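Local coordinates for protein N-acetyl-L-2,4-diaminobutyric acid deacetylase (Ruegeria pomeroyi, PDB 6TWM) that probably removes the acetyl group from N-acetyl-L-2,4-diaminobutyrate during ectoine breakdown, as a zinc-dependent deacetylase of the succinylglutamate desuccinylase/aspartoacylase family, at residues P110-N115 with G126-K131; G281-K286 with A311-S316. All coordinates share one frame; numbering follows the deposited sequence.

Contact 1: residues P110-N115 with G126-K131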
ATOM      1  N   PRO A 110       2.657 -17.156  -2.660  1.00 34.41           N
ATOM      2  CA  PRO A 110       3.390 -18.409  -2.882  1.00 36.88           C
ATOM      3  C   PRO A 110       2.688 -19.347  -3.844  1.00 40.48           C
ATOM      4  O   PRO A 110       3.347 -20.216  -4.430  1.00 41.99           O
ATOM      5  CB  PRO A 110       3.471 -19.017  -1.478  1.00 35.98           C
ATOM      6  CG  PRO A 110       2.248 -18.492  -0.791  1.00 34.79           C
ATOM      7  CD  PRO A 110       2.063 -17.091  -1.313  1.00 34.02           C
ATOM      8  N   ILE A 111       1.376 -19.201  -4.023  1.00 43.38           N
ATOM      9  CA  ILE A 111       0.633 -20.116  -4.886  1.00 45.33           C
ATOM     10  C   ILE A 111       0.987 -19.872  -6.347  1.00 47.16           C
ATOM     11  O   ILE A 111       1.410 -20.785  -7.065  1.00 49.79           O
ATOM     12  CB  ILE A 111      -0.879 -19.969  -4.649  1.00 45.73           C
ATOM     13  CG1 ILE A 111      -1.245 -20.401  -3.226  1.00 46.29           C
ATOM     14  CG2 ILE A 111      -1.658 -20.765  -5.690  1.00 44.71           C
ATOM     15  CD1 ILE A 111      -2.632 -19.969  -2.786  1.00 45.17           C
ATOM     16  N   ASP A 112       0.826 -18.631  -6.804  1.00 44.27           N
ATOM     17  CA  ASP A 112       0.914 -18.311  -8.222  1.00 45.61           C
ATOM     18  C   ASP A 112       1.936 -17.224  -8.526  1.00 46.40           C
ATOM     19  O   ASP A 112       1.962 -16.722  -9.656  1.00 48.19           O
ATOM     20  CB  ASP A 112      -0.461 -17.887  -8.745  1.00 47.67           C
ATOM     21  CG  ASP A 112      -1.118 -16.836  -7.866  1.00 49.14           C
ATOM     22  OD1 ASP A 112      -0.402 -16.161  -7.095  1.00 49.43           O
ATOM     23  OD2 ASP A 112      -2.355 -16.694  -7.924  1.00 50.29           O
ATOM     24  N   ARG A 113       2.767 -16.844  -7.551  1.00 45.27           N
ATOM     25  CA  ARG A 113       3.742 -15.763  -7.719  1.00 45.05           C
ATOM     26  C   ARG A 113       3.063 -14.479  -8.188  1.00 41.64           C
ATOM     27  O   ARG A 113       3.662 -13.653  -8.882  1.00 40.94           O
ATOM     28  CB  ARG A 113       4.859 -16.172  -8.682  1.00 49.69           C
ATOM     29  CG  ARG A 113       5.559 -17.463  -8.300  1.00 55.40           C
ATOM     30  CD  ARG A 113       5.794 -17.545  -6.800  1.00 59.17           C
ATOM     31  NE  ARG A 113       7.177 -17.891  -6.489  1.00 63.99           N
ATOM     32  CZ  ARG A 113       7.620 -18.223  -5.279  1.00 67.03           C
ATOM     33  NH1 ARG A 113       6.792 -18.257  -4.240  1.00 67.18           N
ATOM     34  NH2 ARG A 113       8.900 -18.524  -5.109  1.00 69.04           N
ATOM     35  N   GLY A 114       1.800 -14.310  -7.801  1.00 38.69           N
ATOM     36  CA  GLY A 114       0.996 -13.221  -8.322  1.00 37.24           C
ATOM     37  C   GLY A 114       1.212 -11.938  -7.547  1.00 36.02           C
ATOM     38  O   GLY A 114       1.098 -11.909  -6.316  1.00 36.48           O
ATOM     39  N   ASN A 115       1.540 -10.873  -8.270  1.00 34.10           N
ATOM     40  CA  ASN A 115       1.562  -9.526  -7.719  1.00 32.68           C
ATOM     41  C   ASN A 115       0.141  -8.979  -7.775  1.00 31.14           C
ATOM     42  O   ASN A 115      -0.382  -8.707  -8.860  1.00 32.25           O
ATOM     43  CB  ASN A 115       2.536  -8.656  -8.509  1.00 34.26           C
ATOM     44  CG  ASN A 115       2.667  -7.253  -7.949  1.00 36.75           C
ATOM     45  OD1 ASN A 115       1.905  -6.837  -7.076  1.00 37.00           O
ATOM     46  ND2 ASN A 115       3.649  -6.514  -8.450  1.00 39.44           N
ATOM     47  N   GLY A 126      -9.252 -17.208 -13.171  1.00 47.73           N
ATOM     48  CA  GLY A 126      -7.811 -17.213 -13.282  1.00 46.55           C
ATOM     49  C   GLY A 126      -7.130 -17.763 -12.049  1.00 45.88           C
ATOM     50  O   GLY A 126      -7.636 -18.671 -11.379  1.00 45.13           O
ATOM     51  N   THR A 127      -5.960 -17.207 -11.746  1.00 42.23           N
ATOM     52  CA  THR A 127      -5.200 -17.628 -10.583  1.00 38.88           C
ATOM     53  C   THR A 127      -5.896 -17.188  -9.295  1.00 37.71           C
ATOM     54  O   THR A 127      -6.860 -16.416  -9.302  1.00 36.80           O
ATOM     55  CB  THR A 127      -3.786 -17.053 -10.635  1.00 38.73           C
ATOM     56  OG1 THR A 127      -3.842 -15.635 -10.444  1.00 37.98           O
ATOM     57  CG2 THR A 127      -3.137 -17.348 -11.972  1.00 40.82           C
ATOM     58  N   VAL A 128      -5.388 -17.706  -8.173  1.00 36.90           N
ATOM     59  CA  VAL A 128      -5.887 -17.305  -6.858  1.00 34.23           C
ATOM     60  C   VAL A 128      -5.850 -15.790  -6.723  1.00 34.63           C
ATOM     61  O   VAL A 128      -6.815 -15.161  -6.271  1.00 36.45           O
ATOM     62  CB  VAL A 128      -5.068 -17.986  -5.748  1.00 34.89           C
ATOM     63  CG1 VAL A 128      -5.630 -17.648  -4.375  1.00 34.69           C
ATOM     64  CG2 VAL A 128      -5.034 -19.483  -5.962  1.00 36.10           C
ATOM     65  N   THR A 129      -4.731 -15.184  -7.120  1.00 33.94           N
ATOM     66  CA  THR A 129      -4.595 -13.735  -7.034  1.00 35.84           C
ATOM     67  C   THR A 129      -5.551 -13.031  -7.991  1.00 37.04           C
ATOM     68  O   THR A 129      -6.189 -12.037  -7.622  1.00 37.54           O
ATOM     69  CB  THR A 129      -3.146 -13.328  -7.318  1.00 36.33           C
ATOM     70  OG1 THR A 129      -2.270 -13.973  -6.383  1.00 36.75           O
ATOM     71  CG2 THR A 129      -2.978 -11.829  -7.193  1.00 35.46           C
ATOM     72  N   GLU A 130      -5.672 -13.536  -9.221  1.00 38.46           N
ATOM     73  CA  GLU A 130      -6.589 -12.930 -10.182  1.00 41.83           C
ATOM     74  C   GLU A 130      -8.033 -13.035  -9.711  1.00 40.39           C
ATOM     75  O   GLU A 130      -8.842 -12.133  -9.958  1.00 40.66           O
ATOM     76  CB  GLU A 130      -6.422 -13.589 -11.551  1.00 46.49           C
ATOM     77  CG  GLU A 130      -5.191 -13.137 -12.312  1.00 49.49           C
ATOM     78  CD  GLU A 130      -4.942 -13.963 -13.556  1.00 52.85           C
ATOM     79  OE1 GLU A 130      -5.526 -15.062 -13.670  1.00 53.42           O
ATOM     80  OE2 GLU A 130      -4.165 -13.512 -14.423  1.00 54.25           O
ATOM     81  N   LYS A 131      -8.379 -14.133  -9.036  1.00 39.50           N
ATOM     82  CA  LYS A 131      -9.719 -14.259  -8.479  1.00 39.23           C
ATOM     83  C   LYS A 131      -9.952 -13.253  -7.359  1.00 39.05           C
ATOM     84  O   LYS A 131     -11.069 -12.749  -7.203  1.00 39.05           O
ATOM     85  CB  LYS A 131      -9.952 -15.683  -7.976  1.00 40.56           C
ATOM     86  CG  LYS A 131     -10.118 -16.713  -9.086  1.00 42.24           C
ATOM     87  CD  LYS A 131     -10.311 -18.111  -8.522  1.00 42.78           C
ATOM     88  CE  LYS A 131     -10.405 -19.147  -9.630  1.00 45.97           C
ATOM     89  NZ  LYS A 131     -10.513 -20.537  -9.099  1.00 46.84           N
TER

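Contact 2: residues G281-K286 with A311-S316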
ATOM      1  N   GLY A 281      15.094  10.485   4.125  1.00 44.85           N
ATOM      2  CA  GLY A 281      14.583  11.780   4.521  1.00 44.71           C
ATOM      3  C   GLY A 281      15.589  12.908   4.515  1.00 46.56           C
ATOM      4  O   GLY A 281      15.191  14.069   4.682  1.00 49.68           O
ATOM      5  N   ALA A 282      16.875  12.618   4.328  1.00 46.80           N
ATOM      6  CA  ALA A 282      17.874  13.673   4.357  1.00 51.30           C
ATOM      7  C   ALA A 282      17.950  14.380   3.004  1.00 52.79           C
ATOM      8  O   ALA A 282      17.746  13.760   1.957  1.00 50.40           O
ATOM      9  CB  ALA A 282      19.240  13.106   4.724  1.00 50.46           C
ATOM     10  N   PRO A 283      18.235  15.682   3.003  1.00 56.78           N
ATOM     11  CA  PRO A 283      18.331  16.412   1.736  1.00 58.97           C
ATOM     12  C   PRO A 283      19.522  15.960   0.909  1.00 59.80           C
ATOM     13  O   PRO A 283      20.532  15.481   1.429  1.00 59.60           O
ATOM     14  CB  PRO A 283      18.484  17.872   2.179  1.00 62.97           C
ATOM     15  CG  PRO A 283      19.065  17.786   3.546  1.00 64.21           C
ATOM     16  CD  PRO A 283      18.469  16.557   4.164  1.00 60.25           C
ATOM     17  N   VAL A 284      19.388  16.124  -0.404  1.00 60.33           N
ATOM     18  CA  VAL A 284      20.416  15.728  -1.357  1.00 60.88           C
ATOM     19  C   VAL A 284      20.457  16.763  -2.472  1.00 63.80           C
ATOM     20  O   VAL A 284      19.417  17.290  -2.884  1.00 63.16           O
ATOM     21  CB  VAL A 284      20.155  14.308  -1.912  1.00 60.04           C
ATOM     22  CG1 VAL A 284      18.905  14.277  -2.789  1.00 59.89           C
ATOM     23  CG2 VAL A 284      21.361  13.800  -2.677  1.00 61.88           C
ATOM     24  N   ALA A 285      21.658  17.082  -2.936  1.00 67.29           N
ATOM     25  CA  ALA A 285      21.826  17.929  -4.105  1.00 71.30           C
ATOM     26  C   ALA A 285      22.137  17.069  -5.321  1.00 70.60           C
ATOM     27  O   ALA A 285      22.557  15.915  -5.207  1.00 69.55           O
ATOM     28  CB  ALA A 285      22.933  18.964  -3.889  1.00 75.64           C
ATOM     29  N   LYS A 286      21.906  17.647  -6.494  1.00 72.49           N
ATOM     30  CA  LYS A 286      22.184  16.957  -7.745  1.00 72.20           C
ATOM     31  C   LYS A 286      23.662  16.595  -7.825  1.00 73.67           C
ATOM     32  O   LYS A 286      24.531  17.463  -7.707  1.00 76.81           O
ATOM     33  CB  LYS A 286      21.782  17.842  -8.922  1.00 74.87           C
ATOM     34  CG  LYS A 286      21.853  17.170 -10.279  1.00 74.73           C
ATOM     35  CD  LYS A 286      21.390  18.128 -11.360  1.00 78.26           C
ATOM     36  CE  LYS A 286      21.446  17.497 -12.738  1.00 79.81           C
ATOM     37  NZ  LYS A 286      21.030  18.464 -13.793  1.00 84.14           N
ATOM     38  N   ALA A 311      17.879  17.097  -7.134  1.00 75.72           N
ATOM     39  CA  ALA A 311      17.964  17.585  -5.767  1.00 73.37           C
ATOM     40  C   ALA A 311      16.623  17.436  -5.061  1.00 70.28           C
ATOM     41  O   ALA A 311      15.559  17.515  -5.679  1.00 70.41           O
ATOM     42  CB  ALA A 311      18.405  19.049  -5.738  1.00 76.97           C
ATOM     43  N   GLY A 312      16.688  17.217  -3.751  1.00 67.00           N
ATOM     44  CA  GLY A 312      15.488  17.069  -2.952  1.00 63.12           C
ATOM     45  C   GLY A 312      15.710  16.268  -1.688  1.00 58.68           C
ATOM     46  O   GLY A 312      16.674  16.511  -0.956  1.00 60.31           O
ATOM     47  N   LEU A 313      14.826  15.311  -1.418  1.00 53.12           N
ATOM     48  CA  LEU A 313      14.922  14.454  -0.245  1.00 49.60           C
ATOM     49  C   LEU A 313      15.002  12.997  -0.677  1.00 47.62           C
ATOM     50  O   LEU A 313      14.372  12.594  -1.659  1.00 47.23           O
ATOM     51  CB  LEU A 313      13.721  14.646   0.685  1.00 47.41           C
ATOM     52  CG  LEU A 313      13.503  16.050   1.241  1.00 50.97           C
ATOM     53  CD1 LEU A 313      12.261  16.085   2.108  1.00 49.74           C
ATOM     54  CD2 LEU A 313      14.720  16.516   2.024  1.00 53.48           C
ATOM     55  N   VAL A 314      15.776  12.208   0.065  1.00 45.60           N
ATOM     56  CA  VAL A 314      15.822  10.766  -0.157  1.00 42.88           C
ATOM     57  C   VAL A 314      14.535  10.191   0.425  1.00 40.28           C
ATOM     58  O   VAL A 314      14.377  10.089   1.644  1.00 38.74           O
ATOM     59  CB  VAL A 314      17.066  10.128   0.464  1.00 44.11           C
ATOM     60  CG1 VAL A 314      17.108   8.641   0.139  1.00 40.71           C
ATOM     61  CG2 VAL A 314      18.326  10.832  -0.033  1.00 47.09           C
ATOM     62  N   ILE A 315      13.597   9.827  -0.451  1.00 38.75           N
ATOM     63  CA  ILE A 315      12.295   9.333  -0.015  1.00 36.45           C
ATOM     64  C   ILE A 315      12.188   7.820  -0.094  1.00 34.45           C
ATOM     65  O   ILE A 315      11.242   7.246   0.471  1.00 34.20           O
ATOM     66  CB  ILE A 315      11.160   9.992  -0.827  1.00 35.38           C
ATOM     67  CG1 ILE A 315      11.220   9.551  -2.289  1.00 36.48           C
ATOM     68  CG2 ILE A 315      11.291  11.488  -0.754  1.00 36.15           C
ATOM     69  CD1 ILE A 315      10.042  10.019  -3.111  1.00 36.54           C
ATOM     70  N   SER A 316      13.121   7.154  -0.765  1.00 35.00           N
ATOM     71  CA  SER A 316      13.149   5.703  -0.797  1.00 35.00           C
ATOM     72  C   SER A 316      14.581   5.251  -1.030  1.00 37.42           C
ATOM     73  O   SER A 316      15.361   5.935  -1.698  1.00 39.96           O
ATOM     74  CB  SER A 316      12.231   5.140  -1.889  1.00 31.36           C
ATOM     75  OG  SER A 316      12.477   3.761  -2.109  1.00 28.18           O
TER

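Contact 1: residues P110-N115 with G126-K131
Asp-112 lays its carboxylate against the first turn of helix 128-140, and both oxygens find donors on Thr-129. Asp-112 OD2 takes the backbone N of Thr-129 (2.9 Å) on its syn lone pair in an almost straight bond (171°), while Asp-112 OD1 accepts from Thr-129 OG1 at 3.0 Å. With CG between its backbone N and carbonyl carbon (chi1 49°), the carboxylate of Asp-112 also lies within reach of its own loop. There Gly-114 N meets Asp-112 OD1 from above the carboxylate plane at 3.0 Å, an Asx turn that, with the two Thr-129 bonds, holds the carboxylate's rotation. A CB on Gly-114 would run into Thr-129 OG1. Replacing the acid by an alanine is likely to leave Thr-129 N, Thr-129 OG1 and Gly-114 N without this acceptor and let the loop drift from the helix. Beside the acid, CG2 of Ile-111 rests on CG2 of Val-128 (3.6 Å), two branched side chains crossing at about a right angle. Asn-115 OD1 accepts from NE2 of the zinc ligand His-65. Thr-127 is the N-cap: its OG1 accepts from Glu-130 N (3.0 Å), and Glu-130 OE1 answers Thr-127 N (2.9 Å), the reciprocal pair of a capping box.

Contact 2: residues G281-K286 with A311-S316
An antiparallel strand pair at the surface of the C-terminal beta region joins the short strand 283-284 to the start of strand 312-318. Val-284 and Gly-312 form the hydrogen-bonded pair: Val-284 N reaches Gly-312 O at 2.8 Å, and Gly-312 N returns to Val-284 O at 2.9 Å. Next to them Pro-283 and Leu-313 make a non-hydrogen-bonded pair, a place that suits proline, since its nitrogen has no hydrogen to give. The CA of Pro-283 instead makes a CA-H...O contact with Gly-312 O (3.2 Å). Beyond this pair, Val-314 N bonds to Ala-282 O (3.1 Å) and Gly-281 N to Val-314 O (2.6 Å), the latter in the carbonyl plane. Gly-281 and Gly-312 both have positive phi, 77° and 155°; at Gly-312 a side chain would press on the preceding carbonyl oxygen. Strand 312-318 is the hub of a small antiparallel sheet that also includes 157-159 and 328-333, and a classic beta bulge sets Ile-315 and Ser-316 opposite Val-331. On one face, Leu-313 holds CG anti to its carbonyl carbon (chi1 -60°), which brings CD2 to 3.6 Å from Pro-283 CA; the side chain also touches Leu-257. On the other face, the buried Val-284 packs on Val-332 and Ala-308, its CG1 3.7 Å from Gly-312 O. The buried Val-314 sets CG2 beside Ala-282 O. Just before the strand, CB of Ala-311 fits against Val-284 O at 3.5 Å.

How the contacts relate
From the N terminus, the chain first passes through strands of the large mixed sheet and the helices 70-81 and 99-104. Contact 1 then closes a short loop: ten residues without helix or strand separate its segments, and it fastens the loop that brings Asn-115 to His-65 onto helix 128-140. The chain runs on through that helix and the later strands and helices of the large sheet before contact 2 opens. Contact 2 returns the chain from strands 289-294 and 304-307 of the four-stranded sheet to strand 312-318 of the five-stranded one, joining it to 283-284. The closures follow in series, neither nesting nor crossing. The centres of contact 1 and contact 2 are about 36 Å apart, on opposite sides of the chain's centre.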